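Local coordinates for Bd0816 (Bdellovibrio bacteriovorus HD100, PDB 5CER), which is a peptidase S13 family protein that probably acts as a serine-type D-Ala-D-Ala carboxypeptidase on cell-wall peptides, at residues F145-Y154 with M168-I179. The protein carries 2 engineered substitutions. Numbering follows the deposited sequence.
Sequences FSTAINRAMY and MLEKPTIEVRNI
Y154 OH donates to the carbonyl oxygen L169 O at 2.8 Å, a little tilted from the carbonyl plane, with L169 O lying in the plane of the ring at its edge. With CG anti to the backbone N (chi1 -175°), the ring leaves the first turn of helix 151-163 toward 168-179. There M168 CE sits 3.6 Å from Y154 CZ and P172 CD 3.5 Å from the same atom, both side chains reaching the phenol from the opposite direction, while Y85 of helix 81-93 meets the ring with its plane inclined. Nearby main-chain atoms have partners outside: M168 O accepts from R158 NE, and L169 N donates to S89 OG.

R151 bends at chi2 and chi3 to lay its guanidinium between K171 CD, 3.6 Å above the centre of one face, and I149 CG2 near the rim of the other. Its edge meets P172 O, which takes a weak bond from R151 NH2 (3.1 Å, 133°), and I149 CD1 touches the same oxygen. T173 N, next along, is held by N92 OD1.

Farther on the contact becomes apolar: F145 CE1 packs on I174 CG2 at 3.9 Å, and V176 CG2 lies near the plane of the ring at its edge. S146 OG, although 3.6 Å from V176 CB, is hydrogen-bonded to L141 O, five residues earlier in helix 130-145. N150, the N-cap residue, accepts from M153 N with OD1 (2.9 Å), a capping bond nearly straight at the hydrogen (167°).

The Y154 and R151 bonds and the apolar packing join the link between helices 130-145 and 151-163 to the chain entering edge strand 175-181. That strand pairs in parallel with strand 98-104, and the two helices form the helical part of this beta-alpha-beta crossover.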
loop_
_atom_site.group_PDB
_atom_site.type_symbol
_atom_site.label_atom_id
_atom_site.label_comp_id
_atom_site.label_asym_id
_atom_site.label_seq_id
_atom_site.Cartn_x
_atom_site.Cartn_y
_atom_site.Cartn_z
ATOM N N PHE A 145 11.973 9.242 20.203
ATOM C CA PHE A 145 12.364 10.647 19.966
ATOM C C PHE A 145 13.637 11.072 20.749
ATOM O O PHE A 145 14.454 11.821 20.212
ATOM C CB PHE A 145 11.221 11.611 20.301
ATOM C CG PHE A 145 11.489 13.038 19.892
ATOM C CD1 PHE A 145 12.237 13.894 20.685
ATOM C CD2 PHE A 145 11.008 13.512 18.682
ATOM C CE1 PHE A 145 12.466 15.201 20.289
ATOM C CE2 PHE A 145 11.264 14.812 18.261
ATOM C CZ PHE A 145 11.968 15.655 19.064
ATOM N N SER A 146 13.797 10.586 21.978
ATOM C CA SER A 146 14.904 10.960 22.862
ATOM C C SER A 146 16.121 10.039 22.835
ATOM O O SER A 146 17.144 10.371 23.428
ATOM C CB SER A 146 14.426 10.930 24.293
ATOM O OG SER A 146 13.373 11.822 24.490
ATOM N N THR A 147 16.031 8.880 22.202
ATOM C CA THR A 147 17.154 7.945 22.212
ATOM C C THR A 147 18.128 8.270 21.079
ATOM O O THR A 147 17.824 9.090 20.199
ATOM C CB THR A 147 16.680 6.466 22.162
ATOM O OG1 THR A 147 15.643 6.309 21.184
ATOM C CG2 THR A 147 16.157 5.984 23.517
ATOM N N ALA A 148 19.285 7.606 21.097
ATOM C CA ALA A 148 20.250 7.673 19.984
ATOM C C ALA A 148 19.558 7.505 18.624
ATOM O O ALA A 148 18.791 6.543 18.429
ATOM C CB ALA A 148 21.314 6.615 20.135
ATOM N N ILE A 149 19.786 8.450 17.713
ATOM C CA ILE A 149 19.227 8.360 16.374
ATOM C C ILE A 149 19.808 7.131 15.632
ATOM O O ILE A 149 21.018 6.884 15.684
ATOM C CB ILE A 149 19.441 9.664 15.570
ATOM C CG1 ILE A 149 18.601 10.775 16.194
ATOM C CG2 ILE A 149 19.050 9.473 14.087
ATOM C CD1 ILE A 149 18.716 12.112 15.516
ATOM N N ASN A 150 18.937 6.388 14.930
ATOM C CA ASN A 150 19.369 5.311 14.040
ATOM C C ASN A 150 20.092 5.940 12.866
ATOM O O ASN A 150 19.461 6.542 11.988
ATOM C CB ASN A 150 18.152 4.514 13.576
ATOM C CG ASN A 150 18.505 3.294 12.744
ATOM O OD1 ASN A 150 19.242 3.365 11.735
ATOM N ND2 ASN A 150 17.926 2.177 13.114
ATOM N N ARG A 151 21.416 5.816 12.870
ATOM C CA ARG A 151 22.262 6.420 11.811
ATOM C C ARG A 151 21.906 6.006 10.379
ATOM O O ARG A 151 21.795 6.873 9.499
ATOM C CB ARG A 151 23.773 6.185 12.078
ATOM C CG ARG A 151 24.448 7.241 12.961
ATOM C CD ARG A 151 24.128 8.664 12.480
ATOM N NE ARG A 151 23.530 9.522 13.495
ATOM C CZ ARG A 151 22.937 10.702 13.244
ATOM N NH1 ARG A 151 22.827 11.183 11.999
ATOM N NH2 ARG A 151 22.441 11.426 14.261
ATOM N N ALA A 152 21.685 4.709 10.169
ATOM C CA ALA A 152 21.347 4.201 8.838
ATOM C C ALA A 152 19.999 4.747 8.337
ATOM O O ALA A 152 19.892 5.181 7.176
ATOM C CB ALA A 152 21.380 2.686 8.816
ATOM N N MET A 153 18.985 4.755 9.208
ATOM C CA MET A 153 17.671 5.268 8.838
ATOM C C MET A 153 17.626 6.742 8.618
ATOM O O MET A 153 17.025 7.197 7.643
ATOM C CB MET A 153 16.610 4.839 9.833
ATOM C CG MET A 153 16.373 3.390 9.643
ATOM S SD MET A 153 14.951 2.597 10.281
ATOM C CE MET A 153 13.743 3.257 9.122
ATOM N N TYR A 154 18.235 7.502 9.517
ATOM C CA TYR A 154 18.337 8.952 9.314
ATOM C C TYR A 154 18.996 9.282 7.947
ATOM O O TYR A 154 18.567 10.168 7.218
ATOM C CB TYR A 154 19.129 9.613 10.448
ATOM C CG TYR A 154 19.145 11.126 10.322
ATOM C CD1 TYR A 154 20.089 11.768 9.513
ATOM C CD2 TYR A 154 18.216 11.909 11.000
ATOM C CE1 TYR A 154 20.086 13.142 9.365
ATOM C CE2 TYR A 154 18.194 13.282 10.830
ATOM C CZ TYR A 154 19.130 13.899 10.020
ATOM O OH TYR A 154 19.110 15.246 9.879
ATOM N N MET A 168 18.553 18.816 5.210
ATOM C CA MET A 168 18.676 18.269 6.561
ATOM C C MET A 168 20.146 18.191 6.919
ATOM O O MET A 168 20.999 17.988 6.069
ATOM C CB MET A 168 18.095 16.872 6.647
ATOM C CG MET A 168 16.607 16.793 6.343
ATOM S SD MET A 168 16.009 15.079 6.347
ATOM C CE MET A 168 16.149 14.632 8.072
ATOM N N LEU A 169 20.449 18.379 8.205
ATOM C CA LEU A 169 21.835 18.268 8.682
ATOM C C LEU A 169 22.306 16.824 8.571
ATOM O O LEU A 169 21.518 15.916 8.669
ATOM C CB LEU A 169 21.930 18.757 10.123
ATOM C CG LEU A 169 21.661 20.247 10.326
ATOM C CD1 LEU A 169 21.398 20.545 11.789
ATOM C CD2 LEU A 169 22.833 21.085 9.802
ATOM N N GLU A 170 23.594 16.635 8.341
ATOM C CA GLU A 170 24.166 15.284 8.344
ATOM C C GLU A 170 23.953 14.523 9.659
ATOM O O GLU A 170 23.581 13.353 9.642
ATOM C CB GLU A 170 25.663 15.293 8.058
ATOM C CG GLU A 170 26.120 13.985 7.428
ATOM C CD GLU A 170 27.598 13.955 7.107
ATOM O OE1 GLU A 170 28.223 15.047 6.986
ATOM O OE2 GLU A 170 28.140 12.825 6.968
ATOM N N LYS A 171 24.156 15.202 10.780
ATOM C CA LYS A 171 24.391 14.495 12.052
ATOM C C LYS A 171 23.851 15.253 13.283
ATOM O O LYS A 171 24.586 15.562 14.212
ATOM C CB LYS A 171 25.887 14.084 12.105
ATOM C CG LYS A 171 26.439 13.405 13.404
ATOM C CD LYS A 171 26.353 11.869 13.372
ATOM C CE LYS A 171 27.159 11.076 14.476
ATOM N NZ LYS A 171 28.163 11.815 15.322
ATOM N N PRO A 172 22.545 15.544 13.290
ATOM C CA PRO A 172 21.959 16.252 14.413
ATOM C C PRO A 172 21.624 15.345 15.563
ATOM O O PRO A 172 21.528 14.104 15.408
ATOM C CB PRO A 172 20.660 16.769 13.831
ATOM C CG PRO A 172 20.220 15.663 12.913
ATOM C CD PRO A 172 21.509 15.180 12.289
ATOM N N THR A 173 21.511 15.941 16.735
ATOM C CA THR A 173 21.075 15.238 17.957
ATOM C C THR A 173 20.120 16.105 18.746
ATOM O O THR A 173 20.087 17.312 18.552
ATOM C CB THR A 173 22.260 14.805 18.887
ATOM O OG1 THR A 173 22.718 15.952 19.562
ATOM C CG2 THR A 173 23.431 14.166 18.144
ATOM N N ILE A 174 19.389 15.454 19.647
ATOM C CA ILE A 174 18.581 16.109 20.645
ATOM C C ILE A 174 18.685 15.329 21.975
ATOM O O ILE A 174 18.972 14.131 21.980
ATOM C CB ILE A 174 17.115 16.215 20.166
ATOM C CG1 ILE A 174 16.372 17.332 20.910
ATOM C CG2 ILE A 174 16.383 14.895 20.318
ATOM C CD1 ILE A 174 16.757 18.715 20.456
ATOM N N GLU A 175 18.555 16.043 23.091
ATOM C CA GLU A 175 18.444 15.446 24.431
ATOM C C GLU A 175 17.186 16.019 25.056
ATOM O O GLU A 175 16.934 17.217 24.941
ATOM C CB GLU A 175 19.615 15.835 25.302
ATOM C CG GLU A 175 20.894 15.067 25.095
ATOM C CD GLU A 175 21.967 15.467 26.102
ATOM O OE1 GLU A 175 21.706 16.254 27.061
ATOM O OE2 GLU A 175 23.101 14.985 25.943
ATOM N N VAL A 176 16.432 15.180 25.743
ATOM C CA VAL A 176 15.234 15.595 26.445
ATOM C C VAL A 176 15.250 14.987 27.829
ATOM O O VAL A 176 15.297 13.775 28.006
ATOM C CB VAL A 176 13.955 15.151 25.707
ATOM C CG1 VAL A 176 12.703 15.696 26.383
ATOM C CG2 VAL A 176 14.020 15.603 24.265
ATOM N N ARG A 177 15.235 15.841 28.817
ATOM C CA ARG A 177 15.246 15.407 30.191
ATOM C C ARG A 177 13.896 14.907 30.716
ATOM O O ARG A 177 13.837 13.833 31.280
ATOM C CB ARG A 177 15.664 16.585 31.065
ATOM C CG ARG A 177 16.011 16.134 32.461
ATOM C CD ARG A 177 16.813 17.095 33.273
ATOM N NE ARG A 177 18.266 16.972 33.144
ATOM C CZ ARG A 177 19.055 17.987 33.430
ATOM N NH1 ARG A 177 18.513 19.095 33.915
ATOM N NH2 ARG A 177 20.363 17.912 33.279
ATOM N N ASN A 178 12.861 15.740 30.628
ATOM C CA ASN A 178 11.548 15.417 31.169
ATOM C C ASN A 178 10.513 15.564 30.102
ATOM O O ASN A 178 10.619 16.425 29.242
ATOM C CB ASN A 178 11.198 16.320 32.331
ATOM C CG ASN A 178 12.005 15.984 33.572
ATOM O OD1 ASN A 178 12.023 14.854 34.027
ATOM N ND2 ASN A 178 12.695 16.972 34.121
ATOM N N ILE A 179 9.550 14.674 30.154
ATOM C CA ILE A 179 8.475 14.615 29.194
ATOM C C ILE A 179 7.176 14.431 30.008
ATOM O O ILE A 179 7.120 13.566 30.886
ATOM C CB ILE A 179 8.685 13.414 28.221
ATOM C CG1 ILE A 179 9.902 13.638 27.295
ATOM C CG2 ILE A 179 7.431 13.140 27.410
ATOM C CD1 ILE A 179 10.617 12.356 26.884
#